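Local coordinates for protein LYND (Lyngbya aestuarii, PDB 4V1T) that probably uses ATP and magnesium to cyclodehydrate residues such as cysteine in precursor peptides to heterocycles, as a YcaO-family cyanobactin heterocyclase, at residues 404-409 / 422-427; 511-516 / 718-723; 540-545 / 730-735. One frame throughout, in Å; residues are numbered along the deposited sequence.

Contact 1: residues 404-409 / 422-427; sequences HKSSGK and CEAVER. With MG (magnesium ion), chain M; ADP (adenosine-5'-diphosphate), chain L.
The carboxylate of E423 divides its two oxygens between the chain and a metal: OE1 accepts the backbone N-H of S407 (N to OE1 3.1 Å), while OE2 binds the magnesium ion at 2.0 Å. The N-H...O angle is nearly straight at 166°, but the donor meets OE1 from above the carboxylate plane, 45° out of it. CG stands roughly anti to the backbone N of E423 (chi1 -150°), and the extended chain carries the carboxylate from the helix to the metal. The two elements follow each other in the YcaO ATP-binding domain: strand 406-410, at the edge of a three-stranded antiparallel sheet, leads into helix 413-429, and together they line the nucleotide pocket. Water 1, a ligand of the same magnesium, donates both to S407 O (2.6 Å) and to ADP O2A, tying the strand backbone to the alpha-phosphate. One turn further along the helix, E426 OE1 accepts from the ribose O3' of ADP at 2.6 Å. E423 CG lies against one face of the R427 guanidinium, toward its rim, and R427 NH2 stands 3.4 Å from E423 OE2, an attraction of charges with no N-H aimed at the oxygen. S406, the residue before the donor, points its side chain at the helix: its OG lies 3.6 Å from A424 CA and 3.8 Å from R427 CG.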
loop_
_atom_site.group_PDB
_atom_site.type_symbol
_atom_site.label_atom_id
_atom_site.label_comp_id
_atom_site.label_asym_id
_atom_site.label_seq_id
_atom_site.Cartn_x
_atom_site.Cartn_y
_atom_site.Cartn_z
ATOM N N HIS B 404 -23.092 1.457 -10.247
ATOM C CA HIS B 404 -23.086 2.459 -9.188
ATOM C C HIS B 404 -21.963 2.179 -8.191
ATOM O O HIS B 404 -22.161 2.183 -6.976
ATOM C CB HIS B 404 -24.441 2.509 -8.467
ATOM C CG HIS B 404 -25.620 2.621 -9.387
ATOM N ND1 HIS B 404 -26.919 2.617 -8.929
ATOM C CD2 HIS B 404 -25.699 2.727 -10.736
ATOM C CE1 HIS B 404 -27.748 2.719 -9.953
ATOM N NE2 HIS B 404 -27.032 2.786 -11.062
ATOM N N LYS B 405 -20.775 1.932 -8.721
ATOM C CA LYS B 405 -19.602 1.834 -7.884
ATOM C C LYS B 405 -19.491 3.107 -7.060
ATOM O O LYS B 405 -19.870 4.192 -7.518
ATOM C CB LYS B 405 -18.352 1.634 -8.732
ATOM C CG LYS B 405 -18.319 0.315 -9.487
ATOM C CD LYS B 405 -17.046 0.214 -10.306
ATOM C CE LYS B 405 -16.920 -1.128 -11.005
ATOM N NZ LYS B 405 -15.676 -1.195 -11.830
ATOM N N SER B 406 -19.005 2.977 -5.831
ATOM C CA SER B 406 -18.647 4.151 -5.050
ATOM C C SER B 406 -17.356 4.704 -5.634
ATOM O O SER B 406 -16.572 3.968 -6.238
ATOM C CB SER B 406 -18.487 3.818 -3.564
ATOM O OG SER B 406 -19.707 3.369 -3.007
ATOM N N SER B 407 -17.138 5.999 -5.461
ATOM C CA SER B 407 -16.007 6.657 -6.082
ATOM C C SER B 407 -15.460 7.753 -5.187
ATOM O O SER B 407 -16.189 8.322 -4.372
ATOM C CB SER B 407 -16.432 7.243 -7.434
ATOM O OG SER B 407 -15.326 7.838 -8.090
ATOM N N GLY B 408 -14.178 8.056 -5.372
ATOM C CA GLY B 408 -13.513 9.103 -4.629
ATOM C C GLY B 408 -13.009 10.190 -5.555
ATOM O O GLY B 408 -12.677 9.928 -6.718
ATOM N N LYS B 409 -12.961 11.417 -5.040
ATOM C CA LYS B 409 -12.482 12.571 -5.796
ATOM C C LYS B 409 -11.617 13.426 -4.880
ATOM O O LYS B 409 -11.829 13.452 -3.668
ATOM C CB LYS B 409 -13.650 13.389 -6.328
ATOM C CG LYS B 409 -14.564 13.934 -5.236
ATOM C CD LYS B 409 -15.746 14.724 -5.806
ATOM C CE LYS B 409 -16.618 15.281 -4.689
ATOM N NZ LYS B 409 -17.700 16.158 -5.207
ATOM N N CYS B 422 -14.475 6.181 2.207
ATOM C CA CYS B 422 -15.506 6.642 3.123
ATOM C C CYS B 422 -16.890 6.687 2.474
ATOM O O CYS B 422 -17.892 6.521 3.166
ATOM C CB CYS B 422 -15.133 8.014 3.692
ATOM S SG CYS B 422 -13.669 7.968 4.771
ATOM N N GLU B 423 -16.958 6.883 1.160
ATOM C CA GLU B 423 -18.254 6.817 0.475
ATOM C C GLU B 423 -18.757 5.390 0.468
ATOM O O GLU B 423 -19.945 5.134 0.638
ATOM C CB GLU B 423 -18.172 7.338 -0.970
ATOM C CG GLU B 423 -19.484 7.962 -1.452
ATOM C CD GLU B 423 -19.527 8.234 -2.946
ATOM O OE1 GLU B 423 -19.447 7.272 -3.746
ATOM O OE2 GLU B 423 -19.661 9.419 -3.320
ATOM N N ALA B 424 -17.844 4.447 0.272
ATOM C CA ALA B 424 -18.225 3.036 0.232
ATOM C C ALA B 424 -18.783 2.593 1.599
ATOM O O ALA B 424 -19.783 1.878 1.673
ATOM C CB ALA B 424 -17.043 2.183 -0.184
ATOM N N VAL B 425 -18.143 3.040 2.677
ATOM C CA VAL B 425 -18.619 2.741 4.025
ATOM C C VAL B 425 -19.899 3.521 4.336
ATOM O O VAL B 425 -20.768 3.042 5.060
ATOM C CB VAL B 425 -17.548 3.066 5.082
ATOM C CG1 VAL B 425 -18.086 2.838 6.485
ATOM C CG2 VAL B 425 -16.309 2.221 4.853
ATOM N N GLU B 426 -20.005 4.720 3.777
ATOM C CA GLU B 426 -21.198 5.529 3.915
ATOM C C GLU B 426 -22.402 4.795 3.322
ATOM O O GLU B 426 -23.451 4.706 3.949
ATOM C CB GLU B 426 -21.005 6.883 3.215
ATOM C CG GLU B 426 -22.256 7.775 3.170
ATOM C CD GLU B 426 -22.332 8.614 1.901
ATOM O OE1 GLU B 426 -21.318 9.238 1.531
ATOM O OE2 GLU B 426 -23.408 8.641 1.264
ATOM N N ARG B 427 -22.241 4.278 2.111
ATOM C CA ARG B 427 -23.326 3.599 1.433
ATOM C C ARG B 427 -23.719 2.319 2.153
ATOM O O ARG B 427 -24.900 2.006 2.262
ATOM C CB ARG B 427 -22.953 3.295 -0.018
ATOM C CG ARG B 427 -22.661 4.533 -0.859
ATOM C CD ARG B 427 -23.913 5.308 -1.241
ATOM N NE ARG B 427 -23.575 6.625 -1.790
ATOM C CZ ARG B 427 -23.076 6.830 -3.010
ATOM N NH1 ARG B 427 -22.847 5.805 -3.832
ATOM N NH2 ARG B 427 -22.797 8.064 -3.416
HETATM MG MG MG M . -19.645 10.930 -4.631
HETATM P PB ADP L . -19.781 13.312 -2.478
HETATM O O1B ADP L . -20.991 13.327 -1.578
HETATM O O2B ADP L . -19.793 14.382 -3.530
HETATM O O3B ADP L . -19.462 11.941 -2.990
HETATM P PA ADP L . -17.062 13.225 -1.452
HETATM O O1A ADP L . -16.164 14.379 -1.086
HETATM O O2A ADP L . -16.752 12.421 -2.701
HETATM O O3A ADP L . -18.594 13.747 -1.464
HETATM O "O5'" ADP L . -17.088 12.223 -0.207
HETATM C "C5'" ADP L . -17.656 10.933 -0.316
HETATM C "C4'" ADP L . -17.967 10.439 1.087
HETATM O "O4'" ADP L . -16.759 10.182 1.801
HETATM C "C3'" ADP L . -18.718 11.480 1.896
HETATM O "O3'" ADP L . -19.655 10.804 2.726
HETATM C "C2'" ADP L . -17.682 12.150 2.766
HETATM O "O2'" ADP L . -18.201 12.535 4.042
HETATM C "C1'" ADP L . -16.640 11.060 2.923
HETATM N N9 ADP L . -15.277 11.634 3.011
HETATM C C8 ADP L . -14.623 12.312 2.043
HETATM N N7 ADP L . -13.388 12.674 2.469
HETATM C C5 ADP L . -13.245 12.221 3.722
HETATM C C6 ADP L . -12.185 12.263 4.749
HETATM N N6 ADP L . -11.018 12.887 4.471
HETATM N N1 ADP L . -12.427 11.674 5.940
HETATM C C2 ADP L . -13.593 11.056 6.204
HETATM N N3 ADP L . -14.602 10.981 5.311
HETATM C C4 ADP L . -14.493 11.536 4.081
HETATM O O HOH W 1 -17.435 10.573 -4.167
HETATM O O HOH W 2 -19.154 12.351 -6.008
HETATM O O HOH W 3 -19.393 9.187 -5.657
#

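Contact 2: residues 511-516 / 718-723; sequences LCYYHY and IDQTRP
C512 offers its carbonyl oxygen to the side-chain amide of Q720; NE2 lies 2.8 Å from C512 O, but the N-H...O angle of 125° makes the bond weak. The Q720 chain runs extended beyond CG, which takes NE2 across to that carbonyl. Next along the chain, Y513 contributes the largest share of the contact. The Q720 side chain runs alongside its ring, antiparallel to it, with ring and amide planes only 25° apart and CD1 at 3.8 Å from Q720 NE2. The guanidinium of R722 is turned much more steeply, 61° from the ring plane, and brings NH2 to 3.9 Å from Y513 CD1. R722 has its polar partners elsewhere: E436 in a salt bridge and the carbonyl of S429. At the far end of the ring, the I718 side chain lies roughly perpendicular to that of Y513, its CD1 3.3 Å from Y513 OH and its CG1 4.0 Å from Y513 CZ. CG1 stands anti to the I718 backbone N, which aims this branch at the phenol. Water 4 links the phenol to the other backbone, 2.8 Å from Y513 OH and donating to D719 O. Y514 then turns to the backbone of G430 and F432. Just beyond that water, the side chain of D719 folds back on its own segment: OD1 accepts T721 N, an Asx turn, and also the hydroxyl T721 OG1, at the end of strand 716-719 in the antiparallel sheet of the YcaO domain.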
loop_
_atom_site.group_PDB
_atom_site.type_symbol
_atom_site.label_atom_id
_atom_site.label_comp_id
_atom_site.label_asym_id
_atom_site.label_seq_id
_atom_site.Cartn_x
_atom_site.Cartn_y
_atom_site.Cartn_z
ATOM N N LEU B 511 -37.708 5.973 4.857
ATOM C CA LEU B 511 -36.951 7.137 4.393
ATOM C C LEU B 511 -35.534 7.204 4.970
ATOM O O LEU B 511 -34.657 7.836 4.389
ATOM C CB LEU B 511 -37.689 8.428 4.751
ATOM C CG LEU B 511 -38.748 8.927 3.762
ATOM C CD1 LEU B 511 -39.382 10.186 4.310
ATOM C CD2 LEU B 511 -38.148 9.205 2.391
ATOM N N CYS B 512 -35.330 6.550 6.108
ATOM C CA CYS B 512 -34.102 6.695 6.884
ATOM C C CYS B 512 -32.995 5.722 6.482
ATOM O O CYS B 512 -31.834 5.965 6.778
ATOM C CB CYS B 512 -34.417 6.516 8.370
ATOM S SG CYS B 512 -35.562 7.750 9.032
ATOM N N TYR B 513 -33.353 4.627 5.824
ATOM C CA TYR B 513 -32.385 3.604 5.444
ATOM C C TYR B 513 -32.658 3.068 4.048
ATOM O O TYR B 513 -33.790 3.115 3.565
ATOM C CB TYR B 513 -32.417 2.460 6.449
ATOM C CG TYR B 513 -32.207 2.916 7.872
ATOM C CD1 TYR B 513 -30.922 3.145 8.367
ATOM C CD2 TYR B 513 -33.291 3.131 8.721
ATOM C CE1 TYR B 513 -30.723 3.567 9.667
ATOM C CE2 TYR B 513 -33.101 3.548 10.023
ATOM C CZ TYR B 513 -31.816 3.768 10.488
ATOM O OH TYR B 513 -31.616 4.186 11.774
ATOM N N TYR B 514 -31.609 2.561 3.409
ATOM C CA TYR B 514 -31.734 1.943 2.092
ATOM C C TYR B 514 -32.448 0.604 2.180
ATOM O O TYR B 514 -32.274 -0.147 3.147
ATOM C CB TYR B 514 -30.355 1.714 1.447
ATOM C CG TYR B 514 -29.555 2.966 1.176
ATOM C CD1 TYR B 514 -30.123 4.048 0.529
ATOM C CD2 TYR B 514 -28.219 3.061 1.567
ATOM C CE1 TYR B 514 -29.393 5.189 0.278
ATOM C CE2 TYR B 514 -27.486 4.201 1.325
ATOM C CZ TYR B 514 -28.075 5.259 0.674
ATOM O OH TYR B 514 -27.338 6.390 0.420
ATOM N N HIS B 515 -33.220 0.299 1.141
ATOM C CA HIS B 515 -33.812 -1.013 0.959
ATOM C C HIS B 515 -34.621 -1.476 2.162
ATOM O O HIS B 515 -34.519 -2.622 2.569
ATOM C CB HIS B 515 -32.731 -2.050 0.621
ATOM C CG HIS B 515 -31.932 -1.707 -0.597
ATOM N ND1 HIS B 515 -30.674 -1.153 -0.529
ATOM C CD2 HIS B 515 -32.226 -1.814 -1.915
ATOM C CE1 HIS B 515 -30.219 -0.945 -1.751
ATOM N NE2 HIS B 515 -31.142 -1.335 -2.610
ATOM N N TYR B 516 -35.426 -0.578 2.726
ATOM C CA TYR B 516 -36.395 -0.965 3.743
ATOM C C TYR B 516 -37.563 -1.614 3.031
ATOM O O TYR B 516 -38.139 -1.005 2.149
ATOM C CB TYR B 516 -36.873 0.244 4.539
ATOM C CG TYR B 516 -37.950 -0.089 5.538
ATOM C CD1 TYR B 516 -37.628 -0.570 6.805
ATOM C CD2 TYR B 516 -39.290 0.063 5.217
ATOM C CE1 TYR B 516 -38.613 -0.888 7.719
ATOM C CE2 TYR B 516 -40.278 -0.249 6.129
ATOM C CZ TYR B 516 -39.929 -0.725 7.378
ATOM O OH TYR B 516 -40.891 -1.044 8.291
ATOM N N ILE B 718 -30.203 11.288 11.641
ATOM C CA ILE B 718 -30.248 9.888 12.039
ATOM C C ILE B 718 -28.843 9.289 11.969
ATOM O O ILE B 718 -28.217 9.231 10.912
ATOM C CB ILE B 718 -31.258 9.068 11.196
ATOM C CG1 ILE B 718 -31.185 7.577 11.553
ATOM C CG2 ILE B 718 -31.061 9.289 9.710
ATOM C CD1 ILE B 718 -31.550 7.265 13.001
ATOM N N ASP B 719 -28.346 8.862 13.119
ATOM C CA ASP B 719 -27.038 8.255 13.195
ATOM C C ASP B 719 -27.099 6.819 12.678
ATOM O O ASP B 719 -27.723 5.958 13.288
ATOM C CB ASP B 719 -26.509 8.300 14.634
ATOM C CG ASP B 719 -25.091 7.735 14.755
ATOM O OD1 ASP B 719 -24.373 7.683 13.727
ATOM O OD2 ASP B 719 -24.698 7.336 15.875
ATOM N N GLN B 720 -26.445 6.578 11.549
ATOM C CA GLN B 720 -26.394 5.258 10.943
ATOM C C GLN B 720 -25.097 4.520 11.279
ATOM O O GLN B 720 -24.815 3.466 10.714
ATOM C CB GLN B 720 -26.520 5.384 9.421
ATOM C CG GLN B 720 -27.809 6.034 8.945
ATOM C CD GLN B 720 -27.853 6.187 7.441
ATOM O OE1 GLN B 720 -26.830 6.443 6.797
ATOM N NE2 GLN B 720 -29.045 6.036 6.863
ATOM N N THR B 721 -24.306 5.078 12.191
ATOM C CA THR B 721 -23.008 4.497 12.540
ATOM C C THR B 721 -23.162 3.070 13.057
ATOM O O THR B 721 -23.911 2.810 14.007
ATOM C CB THR B 721 -22.305 5.341 13.611
ATOM O OG1 THR B 721 -22.147 6.687 13.138
ATOM C CG2 THR B 721 -20.938 4.760 13.950
ATOM N N ARG B 722 -22.442 2.145 12.431
ATOM C CA ARG B 722 -22.446 0.751 12.861
ATOM C C ARG B 722 -21.199 0.510 13.709
ATOM O O ARG B 722 -20.101 0.837 13.273
ATOM C CB ARG B 722 -22.467 -0.178 11.652
ATOM C CG ARG B 722 -23.498 0.198 10.592
ATOM C CD ARG B 722 -24.917 -0.144 11.023
ATOM N NE ARG B 722 -25.920 0.408 10.107
ATOM C CZ ARG B 722 -27.197 0.036 10.076
ATOM N NH1 ARG B 722 -27.655 -0.904 10.901
ATOM N NH2 ARG B 722 -28.026 0.597 9.214
ATOM N N PRO B 723 -21.360 -0.044 14.932
ATOM C CA PRO B 723 -20.199 -0.185 15.827
ATOM C C PRO B 723 -19.080 -1.057 15.268
ATOM O O PRO B 723 -17.922 -0.838 15.604
ATOM C CB PRO B 723 -20.791 -0.849 17.077
ATOM C CG PRO B 723 -22.244 -0.574 17.015
ATOM C CD PRO B 723 -22.593 -0.535 15.563
HETATM O O HOH W 4 -29.225 3.991 13.125
#

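Contact 3: residues 540-545 / 730-735; sequences EAILQG and VKVTVP
No ring or side-chain amide joins A541, I542 and G545 to V730 and V732; the flat groups that matter are helix peptides. V730 CG2 rests over one face of the peptide between A541 and I542, 3.6 Å from A541 O and 3.8 Å from I542 N. Two residues along the strand, V732 CG2 comes within 3.6 Å of I542 O, the next carbonyl of the helix. With CG1 of V730 anti to the carbonyl carbon (chi1 -61°), CG2 falls between the backbone N and the carbonyl carbon, and from there it also reaches A541 CB at 3.7 Å. Helix 538-561 lies over the antiparallel sheet here, its segment running at 43° to strand 730-733 with the axes 7.7 Å apart, an alpha/beta packing in which alternate strand residues face the helix. I542 serves both valines, each roughly perpendicular to it: its CG1 branch meets V730 CG2, and its CG2 branch meets V732 CG2 at 4.2 Å. Without a side chain, G545 lets V732 come close, with CG2 4.0 Å from the glycine CA. V717 of the neighbouring strand extends this apolar layer, while the opposite side of the strand sends K731 into a salt bridge with D528. On another side of the helix, Q544 touches ADP.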
loop_
_atom_site.group_PDB
_atom_site.type_symbol
_atom_site.label_atom_id
_atom_site.label_comp_id
_atom_site.label_asym_id
_atom_site.label_seq_id
_atom_site.Cartn_x
_atom_site.Cartn_y
_atom_site.Cartn_z
ATOM N N GLU B 540 -18.615 15.970 12.012
ATOM C CA GLU B 540 -17.974 16.059 10.706
ATOM C C GLU B 540 -18.913 15.526 9.640
ATOM O O GLU B 540 -19.074 16.117 8.569
ATOM C CB GLU B 540 -16.677 15.249 10.707
ATOM C CG GLU B 540 -15.595 15.764 9.778
ATOM C CD GLU B 540 -14.312 14.949 9.895
ATOM O OE1 GLU B 540 -13.526 15.204 10.834
ATOM O OE2 GLU B 540 -14.106 14.035 9.062
ATOM N N ALA B 541 -19.534 14.397 9.939
ATOM C CA ALA B 541 -20.456 13.765 9.014
ATOM C C ALA B 541 -21.731 14.596 8.834
ATOM O O ALA B 541 -22.259 14.701 7.724
ATOM C CB ALA B 541 -20.795 12.365 9.499
ATOM N N ILE B 542 -22.222 15.174 9.925
ATOM C CA ILE B 542 -23.407 16.022 9.878
ATOM C C ILE B 542 -23.168 17.258 9.015
ATOM O O ILE B 542 -24.022 17.630 8.223
ATOM C CB ILE B 542 -23.836 16.459 11.290
ATOM C CG1 ILE B 542 -24.371 15.255 12.067
ATOM C CG2 ILE B 542 -24.912 17.543 11.219
ATOM C CD1 ILE B 542 -24.619 15.532 13.537
ATOM N N LEU B 543 -22.012 17.894 9.194
ATOM C CA LEU B 543 -21.665 19.082 8.427
ATOM C C LEU B 543 -21.675 18.786 6.927
ATOM O O LEU B 543 -22.266 19.520 6.139
ATOM C CB LEU B 543 -20.283 19.602 8.829
ATOM C CG LEU B 543 -19.808 20.871 8.115
ATOM C CD1 LEU B 543 -20.790 22.016 8.308
ATOM C CD2 LEU B 543 -18.428 21.272 8.609
ATOM N N GLN B 544 -21.012 17.707 6.541
ATOM C CA GLN B 544 -20.957 17.327 5.144
ATOM C C GLN B 544 -22.350 16.999 4.618
ATOM O O GLN B 544 -22.705 17.392 3.510
ATOM C CB GLN B 544 -20.017 16.136 4.945
ATOM C CG GLN B 544 -19.794 15.755 3.490
ATOM C CD GLN B 544 -19.115 16.853 2.699
ATOM O OE1 GLN B 544 -17.983 17.242 3.002
ATOM N NE2 GLN B 544 -19.810 17.370 1.678
ATOM N N GLY B 545 -23.133 16.282 5.418
ATOM C CA GLY B 545 -24.483 15.903 5.032
ATOM C C GLY B 545 -25.344 17.120 4.768
ATOM O O GLY B 545 -26.061 17.181 3.770
ATOM N N VAL B 730 -24.045 9.324 8.940
ATOM C CA VAL B 730 -25.350 9.905 9.267
ATOM C C VAL B 730 -26.165 10.195 8.021
ATOM O O VAL B 730 -25.634 10.247 6.914
ATOM C CB VAL B 730 -25.215 11.227 10.031
ATOM C CG1 VAL B 730 -24.483 11.024 11.351
ATOM C CG2 VAL B 730 -24.498 12.254 9.170
ATOM N N LYS B 731 -27.462 10.387 8.218
ATOM C CA LYS B 731 -28.299 10.997 7.200
ATOM C C LYS B 731 -28.902 12.246 7.804
ATOM O O LYS B 731 -29.601 12.171 8.811
ATOM C CB LYS B 731 -29.393 10.046 6.708
ATOM C CG LYS B 731 -30.351 10.683 5.703
ATOM C CD LYS B 731 -31.308 9.669 5.093
ATOM C CE LYS B 731 -32.094 10.263 3.923
ATOM N NZ LYS B 731 -31.254 10.404 2.694
ATOM N N VAL B 732 -28.593 13.392 7.201
ATOM C CA VAL B 732 -29.171 14.662 7.600
ATOM C C VAL B 732 -30.382 14.968 6.725
ATOM O O VAL B 732 -30.300 14.873 5.501
ATOM C CB VAL B 732 -28.158 15.798 7.469
ATOM C CG1 VAL B 732 -28.728 17.078 8.040
ATOM C CG2 VAL B 732 -26.852 15.423 8.170
ATOM N N THR B 733 -31.488 15.346 7.365
ATOM C CA THR B 733 -32.724 15.657 6.669
ATOM C C THR B 733 -33.250 17.015 7.082
ATOM O O THR B 733 -33.458 17.261 8.265
ATOM C CB THR B 733 -33.805 14.596 6.951
ATOM O OG1 THR B 733 -33.392 13.356 6.370
ATOM C CG2 THR B 733 -35.160 15.003 6.342
ATOM N N VAL B 734 -33.474 17.880 6.091
ATOM C CA VAL B 734 -34.059 19.196 6.308
ATOM C C VAL B 734 -35.338 19.304 5.479
ATOM O O VAL B 734 -35.297 19.693 4.315
ATOM C CB VAL B 734 -33.082 20.327 5.940
ATOM C CG1 VAL B 734 -33.708 21.678 6.219
ATOM C CG2 VAL B 734 -31.787 20.203 6.740
ATOM N N PRO B 735 -36.484 18.944 6.072
ATOM C CA PRO B 735 -37.744 18.910 5.320
ATOM C C PRO B 735 -38.059 20.225 4.617
ATOM O O PRO B 735 -38.047 21.272 5.249
ATOM C CB PRO B 735 -38.782 18.619 6.404
ATOM C CG PRO B 735 -38.023 17.870 7.446
ATOM C CD PRO B 735 -36.671 18.508 7.467
#

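Overall arrangement
All three contacts lie within the YcaO domain. Contact 1 closes before the other two open; the segments of contacts 2 and 3 alternate along the chain. Contacts 2 and 3, with centres 12 Å apart, share a sheet: strands 716-719 and 728-733 are antiparallel neighbours in it, and I718 N lies 3.0 Å from K731 O, a probable hydrogen bond. Contact 1, centred about 16 Å from each of the others, belongs to a separate three-stranded sheet and its helix, which reaches contact 2 where R427 O packs against Y514. Helices 413-429 and 538-561 both contribute to the ADP pocket, so contacts 1 and 3 link that site to different sheets.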